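PDB 4NHF: TrwG protein, which is a VirB8-family component of a bacterial type IV secretion system, represented here by its soluble domain, and probably takes part in assembling that membrane-spanning machinery. Local coordinates for residues V120-Q125 with Q138-T143; I144-V149 with L163-T168. All coordinates share one frame; numbering follows the deposited sequence.

Contact 1: V120-Q125 with Q138-T143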
loop_
_atom_site.group_PDB
_atom_site.type_symbol
_atom_site.label_atom_id
_atom_site.label_comp_id
_atom_site.label_asym_id
_atom_site.label_seq_id
_atom_site.Cartn_x
_atom_site.Cartn_y
_atom_site.Cartn_z
ATOM N N VAL A 120 7.487 2.699 -16.845
ATOM C CA VAL A 120 6.297 2.013 -16.400
ATOM C C VAL A 120 5.139 2.367 -17.331
ATOM O O VAL A 120 4.768 3.518 -17.447
ATOM C CB VAL A 120 5.910 2.341 -14.951
ATOM C CG1 VAL A 120 4.654 1.598 -14.561
ATOM C CG2 VAL A 120 7.023 1.968 -13.980
ATOM N N ARG A 121 4.577 1.353 -17.967
ATOM C CA ARG A 121 3.406 1.496 -18.816
ATOM C C ARG A 121 2.131 1.237 -17.982
ATOM O O ARG A 121 1.980 0.188 -17.361
ATOM C CB ARG A 121 3.543 0.591 -20.037
ATOM C CG ARG A 121 4.806 0.996 -20.832
ATOM C CD ARG A 121 5.228 0.170 -22.067
ATOM N NE ARG A 121 6.627 0.540 -22.481
ATOM C CZ ARG A 121 6.936 1.351 -23.473
ATOM N NH1 ARG A 121 6.023 1.808 -24.295
ATOM N NH2 ARG A 121 8.182 1.637 -23.718
ATOM N N PHE A 122 1.242 2.212 -17.925
ATOM C CA PHE A 122 0.052 2.080 -17.103
ATOM C C PHE A 122 -1.155 2.765 -17.725
ATOM O O PHE A 122 -0.997 3.559 -18.655
ATOM C CB PHE A 122 0.331 2.589 -15.686
ATOM C CG PHE A 122 0.587 4.064 -15.586
ATOM C CD1 PHE A 122 1.829 4.574 -15.825
ATOM C CD2 PHE A 122 -0.440 4.934 -15.248
ATOM C CE1 PHE A 122 2.081 5.908 -15.715
ATOM C CE2 PHE A 122 -0.200 6.285 -15.139
ATOM C CZ PHE A 122 1.049 6.787 -15.360
ATOM N N THR A 123 -2.349 2.398 -17.279
ATOM C CA THR A 123 -3.580 3.169 -17.634
ATOM C C THR A 123 -4.233 3.769 -16.414
ATOM O O THR A 123 -4.150 3.221 -15.281
ATOM C CB THR A 123 -4.701 2.311 -18.239
ATOM O OG1 THR A 123 -5.013 1.286 -17.300
ATOM C CG2 THR A 123 -4.294 1.705 -19.476
ATOM N N THR A 124 -4.897 4.889 -16.644
ATOM C CA THR A 124 -5.740 5.488 -15.652
ATOM C C THR A 124 -7.162 5.646 -16.196
ATOM O O THR A 124 -7.366 5.773 -17.411
ATOM C CB THR A 124 -5.223 6.856 -15.182
ATOM O OG1 THR A 124 -5.138 7.758 -16.268
ATOM C CG2 THR A 124 -3.895 6.725 -14.547
ATOM N N GLN A 125 -8.133 5.601 -15.292
ATOM C CA GLN A 125 -9.525 5.744 -15.671
ATOM C C GLN A 125 -10.203 6.566 -14.639
ATOM O O GLN A 125 -10.177 6.197 -13.456
ATOM C CB GLN A 125 -10.176 4.389 -15.701
ATOM C CG GLN A 125 -11.688 4.417 -15.889
ATOM C CD GLN A 125 -12.053 4.848 -17.271
ATOM O OE1 GLN A 125 -11.879 4.080 -18.208
ATOM N NE2 GLN A 125 -12.550 6.079 -17.427
ATOM N N GLN A 138 -6.890 6.290 -20.195
ATOM C CA GLN A 138 -5.692 6.969 -20.672
ATOM C C GLN A 138 -4.508 6.055 -20.528
ATOM O O GLN A 138 -4.242 5.577 -19.427
ATOM C CB GLN A 138 -5.431 8.188 -19.850
ATOM C CG GLN A 138 -6.695 8.958 -19.621
ATOM C CD GLN A 138 -6.527 10.368 -20.033
ATOM O OE1 GLN A 138 -6.398 10.660 -21.227
ATOM N NE2 GLN A 138 -6.495 11.262 -19.057
ATOM N N HIS A 139 -3.796 5.874 -21.628
ATOM C CA HIS A 139 -2.566 5.123 -21.693
ATOM C C HIS A 139 -1.429 6.064 -21.514
ATOM O O HIS A 139 -1.257 7.031 -22.258
ATOM C CB HIS A 139 -2.453 4.393 -23.026
ATOM C CG HIS A 139 -3.626 3.530 -23.300
ATOM N ND1 HIS A 139 -4.720 3.975 -24.009
ATOM C CD2 HIS A 139 -3.925 2.283 -22.887
ATOM C CE1 HIS A 139 -5.623 3.017 -24.069
ATOM N NE2 HIS A 139 -5.172 1.987 -23.382
ATOM N N GLN A 140 -0.659 5.751 -20.497
ATOM C CA GLN A 140 0.402 6.585 -20.021
ATOM C C GLN A 140 1.663 5.774 -19.938
ATOM O O GLN A 140 1.649 4.533 -19.787
ATOM C CB GLN A 140 0.101 7.099 -18.599
ATOM C CG GLN A 140 -1.053 8.043 -18.418
ATOM C CD GLN A 140 -0.934 9.256 -19.281
ATOM O OE1 GLN A 140 -1.779 9.453 -20.165
ATOM N NE2 GLN A 140 0.112 10.088 -19.060
ATOM N N ILE A 141 2.758 6.504 -19.968
ATOM C CA ILE A 141 4.110 5.948 -19.750
ATOM C C ILE A 141 4.796 6.818 -18.745
ATOM O O ILE A 141 4.906 8.013 -18.980
ATOM C CB ILE A 141 5.011 6.037 -20.972
ATOM C CG1 ILE A 141 4.362 5.457 -22.197
ATOM C CG2 ILE A 141 6.368 5.322 -20.741
ATOM C CD1 ILE A 141 4.133 3.990 -22.049
ATOM N N ALA A 142 5.294 6.232 -17.648
ATOM C CA ALA A 142 6.109 6.953 -16.668
ATOM C C ALA A 142 7.593 6.633 -16.963
ATOM O O ALA A 142 7.953 5.443 -17.066
ATOM C CB ALA A 142 5.766 6.533 -15.246
ATOM N N THR A 143 8.412 7.672 -17.132
ATOM C CA THR A 143 9.882 7.562 -17.307
ATOM C C THR A 143 10.505 7.963 -15.974
ATOM O O THR A 143 10.280 9.063 -15.476
ATOM C CB THR A 143 10.338 8.451 -18.463
ATOM O OG1 THR A 143 9.583 8.109 -19.660
ATOM C CG2 THR A 143 11.819 8.303 -18.715
#
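The ring of Phe-122 leans across onto the strand 138-143 and takes the methylene of Gln-140 over one face: CB of Gln-140 lies 3.6 Å from the ring centroid, 21° off the ring normal, a CH-pi contact. The first torsion of Phe-122 explains the reach, for chi1 of 67° sets CG between the backbone N and the carbonyl carbon and turns the ring over its neighbour. Its CE1 also meets CB of Ala-142 at 3.8 Å, where a methyl is small enough to fit beside the ring. Gln-140 suits an amphipathic place: its CB and CG serve the ring, while a bend at chi2 carries the amide away to Ser-172, which accepts a hydrogen bond from NE2. On the other face of the sheet, CD1 of Ile-141 lies alongside the aliphatic part of Arg-121, a tight 3.3 Å from CG. The extended arginine chain continues to Gln-111, which binds its NE. In the non-hydrogen-bonded pair Thr-123 and His-139, the threonine methyl CG2 lies beside the imidazole, 3.5 Å from CD2. Paired backbone bonds join Val-120 with Ala-142, Phe-122 with Gln-140 and Thr-124 with Gln-138. One face of this antiparallel hairpin is thus apolar and buried at Val-120, Phe-122 and Ala-142, against Val-53 of helix 42-57, and turns polar toward Thr-124 and Gln-138; Arg-121, Thr-123, His-139 and Ile-141 make the other, more exposed face.

Contact 2: I144-V149 with L163-T168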
loop_
_atom_site.group_PDB
_atom_site.type_symbol
_atom_site.label_atom_id
_atom_site.label_comp_id
_atom_site.label_asym_id
_atom_site.label_seq_id
_atom_site.Cartn_x
_atom_site.Cartn_y
_atom_site.Cartn_z
ATOM N N ILE A 144 11.214 7.029 -15.347
ATOM C CA ILE A 144 11.600 7.141 -13.942
ATOM C C ILE A 144 13.115 6.963 -13.753
ATOM O O ILE A 144 13.760 6.100 -14.369
ATOM C CB ILE A 144 10.834 6.102 -13.126
ATOM C CG1 ILE A 144 9.324 6.187 -13.470
ATOM C CG2 ILE A 144 11.076 6.251 -11.616
ATOM C CD1 ILE A 144 8.466 5.245 -12.635
ATOM N N GLY A 145 13.684 7.809 -12.903
ATOM C CA GLY A 145 15.016 7.584 -12.364
ATOM C C GLY A 145 14.838 7.261 -10.900
ATOM O O GLY A 145 13.975 7.845 -10.249
ATOM N N TYR A 146 15.622 6.301 -10.377
ATOM C CA TYR A 146 15.500 5.945 -8.997
ATOM C C TYR A 146 16.786 5.412 -8.412
ATOM O O TYR A 146 17.701 5.002 -9.123
ATOM C CB TYR A 146 14.427 4.891 -8.801
ATOM C CG TYR A 146 14.779 3.549 -9.450
ATOM C CD1 TYR A 146 14.596 3.365 -10.821
ATOM C CD2 TYR A 146 15.404 2.513 -8.717
ATOM C CE1 TYR A 146 14.901 2.148 -11.441
ATOM C CE2 TYR A 146 15.694 1.276 -9.315
ATOM C CZ TYR A 146 15.458 1.106 -10.687
ATOM O OH TYR A 146 15.766 -0.080 -11.294
ATOM N N THR A 147 16.841 5.444 -7.084
ATOM C CA THR A 147 17.968 4.866 -6.335
ATOM C C THR A 147 17.464 4.468 -4.952
ATOM O O THR A 147 16.253 4.560 -4.679
ATOM C CB THR A 147 19.135 5.843 -6.258
ATOM O OG1 THR A 147 20.302 5.110 -5.842
ATOM C CG2 THR A 147 18.835 6.984 -5.276
ATOM N N TYR A 148 18.329 3.954 -4.097
ATOM C CA TYR A 148 18.016 3.758 -2.704
ATOM C C TYR A 148 19.070 4.358 -1.850
ATOM O O TYR A 148 20.321 4.135 -2.112
ATOM C CB TYR A 148 17.907 2.294 -2.363
ATOM C CG TYR A 148 16.969 1.453 -3.178
ATOM C CD1 TYR A 148 17.291 1.082 -4.475
ATOM C CD2 TYR A 148 15.790 0.984 -2.611
ATOM C CE1 TYR A 148 16.469 0.242 -5.192
ATOM C CE2 TYR A 148 14.953 0.153 -3.306
ATOM C CZ TYR A 148 15.271 -0.204 -4.595
ATOM O OH TYR A 148 14.425 -1.044 -5.288
ATOM N N VAL A 149 18.667 5.111 -0.831
ATOM C CA VAL A 149 19.637 5.884 -0.019
ATOM C C VAL A 149 19.898 5.445 1.425
ATOM O O VAL A 149 20.740 6.030 2.082
ATOM C CB VAL A 149 19.318 7.388 -0.018
ATOM C CG1 VAL A 149 19.386 7.864 -1.460
ATOM C CG2 VAL A 149 17.908 7.675 0.579
ATOM N N LEU A 163 14.191 0.855 2.989
ATOM C CA LEU A 163 15.450 0.931 2.237
ATOM C C LEU A 163 15.904 2.330 1.769
ATOM O O LEU A 163 16.973 2.456 1.140
ATOM C CB LEU A 163 15.311 0.033 0.997
ATOM C CG LEU A 163 14.815 -1.409 1.245
ATOM C CD1 LEU A 163 14.704 -2.192 -0.062
ATOM C CD2 LEU A 163 15.732 -2.144 2.225
ATOM N N GLY A 164 15.097 3.351 2.038
ATOM C CA GLY A 164 15.232 4.695 1.461
ATOM C C GLY A 164 15.160 4.738 -0.069
ATOM O O GLY A 164 15.982 5.391 -0.732
ATOM N N PHE A 165 14.197 4.017 -0.621
ATOM C CA PHE A 165 13.853 4.152 -2.028
ATOM C C PHE A 165 13.585 5.623 -2.302
ATOM O O PHE A 165 12.854 6.293 -1.504
ATOM C CB PHE A 165 12.613 3.327 -2.338
ATOM C CG PHE A 165 12.195 3.348 -3.789
ATOM C CD1 PHE A 165 12.966 2.724 -4.767
ATOM C CD2 PHE A 165 11.018 3.981 -4.181
ATOM C CE1 PHE A 165 12.566 2.698 -6.092
ATOM C CE2 PHE A 165 10.610 3.951 -5.519
ATOM C CZ PHE A 165 11.383 3.312 -6.461
ATOM N N GLN A 166 14.108 6.113 -3.436
ATOM C CA GLN A 166 13.929 7.487 -3.845
ATOM C C GLN A 166 13.795 7.608 -5.356
ATOM O O GLN A 166 14.653 7.204 -6.106
ATOM C CB GLN A 166 15.054 8.397 -3.415
ATOM C CG GLN A 166 15.243 8.503 -1.928
ATOM C CD GLN A 166 14.298 9.515 -1.310
ATOM O OE1 GLN A 166 14.674 10.694 -1.139
ATOM N NE2 GLN A 166 13.080 9.071 -0.956
ATOM N N ILE A 167 12.685 8.165 -5.780
ATOM C CA ILE A 167 12.472 8.528 -7.178
ATOM C C ILE A 167 13.230 9.843 -7.375
ATOM O O ILE A 167 12.914 10.835 -6.712
ATOM C CB ILE A 167 10.976 8.727 -7.430
ATOM C CG1 ILE A 167 10.206 7.437 -7.124
ATOM C CG2 ILE A 167 10.700 9.233 -8.852
ATOM C CD1 ILE A 167 10.391 6.360 -8.156
ATOM N N THR A 168 14.213 9.860 -8.257
ATOM C CA THR A 168 14.982 11.082 -8.523
ATOM C C THR A 168 14.537 11.867 -9.735
ATOM O O THR A 168 14.935 13.013 -9.898
ATOM C CB THR A 168 16.469 10.721 -8.676
ATOM O OG1 THR A 168 16.579 9.676 -9.663
ATOM C CG2 THR A 168 16.945 10.200 -7.340
#
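Phe-165 directs the edge of its ring toward the face of Tyr-148, an edge-to-face pair with centroids 5.3 Å apart and planes at 60°. Followed outward, the phenylalanine first brings CB to 4.0 Å from CD2 of Tyr-148. Its CG stands anti to the backbone N (chi1 -178°), from where the ring runs between two tyrosines. CD1 sits over the Tyr-148 ring, offset toward the rim and 3.6 Å from CE2; CE1 turns to Tyr-146 and lies 3.9 Å from its CD2; at the tip, CZ lies 4.2 Å from CB of Tyr-146. A flat apolar ring suits this place because it can offer its edge to Tyr-148 and still touch Tyr-146 and Trp-48 of helix 42-57. Tyrosine suits the neighbouring positions: both hydroxyls hydrogen-bond to the carboxylate of Asp-45, one to each oxygen. Beyond the aromatics, CD1 of Ile-167 meets CG2 of Ile-144 at 3.5 Å. Positive phi favours glycine at Gly-164, where a side chain would also run into CG2 of Val-149; its O accepts a 2.7 Å bond from Val-149 N. Thr-147 and Gln-166 form an antiparallel hydrogen-bonded pair through two backbone bonds. The contact thus joins an aromatic, largely apolar layer facing helix 42-57 to a polar tether at that helix: the two tyrosine hydroxyls would stabilise a charged Asp-45 and tend to fix its carboxylate's rotation.

In the fold
Contacts 1 and 2 follow one another along the chain and share strand 138-148, which lies between 117-127 and 165-174; contact 1 takes the first half of one edge, contact 2 the second half of the other. Their centres are about 20 Å apart, yet they meet at the strand's middle, where CG2 of Val-120 packs 3.8 Å from CD1 of Ile-144. Each samples one of the three pairings in the four-stranded antiparallel sheet, and helix 42-57 lies against both: Val-53 touches contact 1, Asp-45, Trp-48 and Leu-49 contact 2. The arrangement fits the helix-backed curved sheet of VirB8 domains in the NTF2 clan. Both lie away from the calcium-binding residues Asp-60 and Asp-62.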